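Local coordinates for protein carboxypeptidase A inhibitor (Ascaris suum, PDB 3FJU) that inhibits carboxypeptidase A, acting as a small, secreted, disulfide-rich protein inhibitor of the metallocarboxypeptidase, at residues Gln18-Cys23 / Phe37-Lys42. Sequence-based numbering, arbitrary orientation.
Sequences QKNKIC and FTIPCK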
loop_
_atom_site.group_PDB
_atom_site.type_symbol
_atom_site.label_atom_id
_atom_site.label_comp_id
_atom_site.label_asym_id
_atom_site.label_seq_id
_atom_site.Cartn_x
_atom_site.Cartn_y
_atom_site.Cartn_z
ATOM N N GLN B 18 -12.401 11.423 -26.401
ATOM C CA GLN B 18 -13.664 10.718 -26.618
ATOM C C GLN B 18 -14.210 9.988 -25.401
ATOM O O GLN B 18 -15.429 9.884 -25.244
ATOM C CB GLN B 18 -13.593 9.798 -27.834
ATOM C CG GLN B 18 -13.606 10.559 -29.176
ATOM C CD GLN B 18 -14.888 11.344 -29.433
ATOM O OE1 GLN B 18 -15.981 10.943 -29.028
ATOM N NE2 GLN B 18 -14.751 12.482 -30.100
ATOM N N LYS B 19 -13.324 9.522 -24.525
ATOM C CA LYS B 19 -13.771 8.773 -23.360
ATOM C C LYS B 19 -14.661 9.626 -22.439
ATOM O O LYS B 19 -15.726 9.166 -21.985
ATOM C CB LYS B 19 -12.580 8.178 -22.605
ATOM C CG LYS B 19 -12.888 6.872 -21.928
ATOM C CD LYS B 19 -11.657 6.205 -21.329
ATOM C CE LYS B 19 -10.911 5.328 -22.317
ATOM N NZ LYS B 19 -10.023 4.351 -21.609
ATOM N N ASN B 20 -14.255 10.875 -22.199
ATOM C CA ASN B 20 -15.005 11.768 -21.306
ATOM C C ASN B 20 -15.602 13.030 -21.952
ATOM O O ASN B 20 -16.189 13.851 -21.271
ATOM C CB ASN B 20 -14.203 12.099 -20.029
ATOM C CG ASN B 20 -12.898 12.853 -20.317
ATOM O OD1 ASN B 20 -12.505 13.026 -21.474
ATOM N ND2 ASN B 20 -12.216 13.281 -19.256
ATOM N N LYS B 21 -15.419 13.175 -23.263
ATOM C CA LYS B 21 -16.028 14.267 -24.056
ATOM C C LYS B 21 -15.645 15.657 -23.549
ATOM O O LYS B 21 -16.489 16.536 -23.336
ATOM C CB LYS B 21 -17.558 14.104 -24.146
ATOM C CG LYS B 21 -17.976 12.793 -24.788
ATOM C CD LYS B 21 -17.537 12.708 -26.234
ATOM C CE LYS B 21 -18.230 11.552 -26.935
ATOM N NZ LYS B 21 -17.511 10.260 -26.779
ATOM N N ILE B 22 -14.353 15.836 -23.321
ATOM C CA ILE B 22 -13.836 17.150 -22.980
ATOM C C ILE B 22 -12.666 17.493 -23.886
ATOM O O ILE B 22 -11.966 16.614 -24.413
ATOM C CB ILE B 22 -13.398 17.295 -21.489
ATOM C CG1 ILE B 22 -12.091 16.529 -21.214
ATOM C CG2 ILE B 22 -14.527 16.862 -20.542
ATOM C CD1 ILE B 22 -11.338 16.989 -19.950
ATOM N N CYS B 23 -12.475 18.793 -24.058
ATOM C CA CYS B 23 -11.356 19.312 -24.829
ATOM C C CYS B 23 -10.096 19.313 -23.978
ATOM O O CYS B 23 -10.137 19.603 -22.767
ATOM C CB CYS B 23 -11.678 20.734 -25.281
ATOM S SG CYS B 23 -13.068 20.833 -26.396
ATOM N N PHE B 37 -1.348 6.194 -17.987
ATOM C CA PHE B 37 -2.239 5.333 -18.791
ATOM C C PHE B 37 -3.718 5.670 -18.595
ATOM O O PHE B 37 -4.574 4.800 -18.376
ATOM C CB PHE B 37 -1.941 3.848 -18.564
ATOM C CG PHE B 37 -0.581 3.453 -19.054
ATOM C CD1 PHE B 37 0.551 3.739 -18.300
ATOM C CD2 PHE B 37 -0.423 2.828 -20.299
ATOM C CE1 PHE B 37 1.828 3.423 -18.770
ATOM C CE2 PHE B 37 0.845 2.476 -20.762
ATOM C CZ PHE B 37 1.975 2.774 -19.983
ATOM N N THR B 38 -3.993 6.966 -18.669
ATOM C CA THR B 38 -5.326 7.470 -18.440
ATOM C C THR B 38 -5.594 8.721 -19.279
ATOM O O THR B 38 -4.816 9.047 -20.177
ATOM C CB THR B 38 -5.517 7.764 -16.942
ATOM O OG1 THR B 38 -6.903 7.949 -16.656
ATOM C CG2 THR B 38 -4.691 8.986 -16.493
ATOM N N ILE B 39 -6.694 9.403 -18.967
ATOM C CA ILE B 39 -7.155 10.559 -19.745
ATOM C C ILE B 39 -7.100 11.828 -18.910
ATOM O O ILE B 39 -7.076 11.765 -17.678
ATOM C CB ILE B 39 -8.602 10.342 -20.276
ATOM C CG1 ILE B 39 -9.607 10.237 -19.108
ATOM C CG2 ILE B 39 -8.634 9.120 -21.231
ATOM C CD1 ILE B 39 -11.085 9.974 -19.508
ATOM N N PRO B 40 -7.063 12.995 -19.575
ATOM C CA PRO B 40 -7.084 14.264 -18.852
ATOM C C PRO B 40 -8.447 14.585 -18.265
ATOM O O PRO B 40 -9.478 14.041 -18.687
ATOM C CB PRO B 40 -6.785 15.304 -19.947
ATOM C CG PRO B 40 -6.288 14.559 -21.090
ATOM C CD PRO B 40 -6.939 13.213 -21.023
ATOM N N CYS B 41 -8.442 15.524 -17.327
ATOM C CA CYS B 41 -9.656 16.001 -16.703
ATOM C C CYS B 41 -9.404 17.404 -16.167
ATOM O O CYS B 41 -8.250 17.810 -15.945
ATOM C CB CYS B 41 -10.063 15.080 -15.554
ATOM S SG CYS B 41 -8.681 14.743 -14.397
ATOM N N LYS B 42 -10.497 18.122 -15.932
ATOM C CA LYS B 42 -10.463 19.432 -15.285
ATOM C C LYS B 42 -10.984 19.350 -13.862
ATOM O O LYS B 42 -10.547 20.122 -12.999
ATOM C CB LYS B 42 -11.280 20.439 -16.097
ATOM C CG LYS B 42 -10.850 20.600 -17.543
ATOM C CD LYS B 42 -9.485 21.240 -17.673
ATOM C CE LYS B 42 -9.395 22.025 -18.983
ATOM N NZ LYS B 42 -8.001 22.051 -19.466
#
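Asn20 reaches from the turn at residues 18-21 to Ile39 and Pro40 and makes the one hydrogen bond across the contact, while Ile39 and Ile22 supply much of the apolar packing. Its CB lies 3.8 Å from Ile39 CD1. With chi1 at 63°, CG is tucked between the backbone N and the carbonyl carbon, and one face of the amide is presented to that same methyl. CD1 sits over the face, 3.5 Å from Asn20 CG and 3.9 Å from Asn20 OD1. At the tip, Asn20 ND2 donates to Pro40 O at 2.9 Å. The C=O...N angle is 165° and Pro40 O lies close to the plane of the Asn20 amide, although the bond bends at the hydrogen (146°). ND2 also donates to Asp46 O, so two carbonyls from the second half of the chain hold this buried amide and fix its rotation.

Ile39 CD1 also meets Lys19 CB, and farther out Lys19 CD passes 4.2 Å from Ile39 CG2 before the ammonium end runs on. Farther along, Ile22 CD1 lies against the extended chain, 3.7 Å from Pro40 O and 3.8 Å from Cys41 CA. The Pro40 carbonyl therefore has a polar partner in Asn20 and a methyl beside it.

Residues 18-21 form the turn between strands 15-17 and 22-24, where Lys21 and Ile22 both face Val17 in a G1 beta bulge. The 37-42 segment comes off the end of helix 26-36. The contact joins the N-terminal part (disulfides 4-16, 10-23) to the C-terminal part (32-60, 41-56, 47-61), which no disulfide links. Ile39 and Pro40 also pack on Val17 of strand 15-17, Pro40 leans on Ile29 and Cys32 of the helix, and Ile39 and Cys41 rest against Cys61 of strand 60-62.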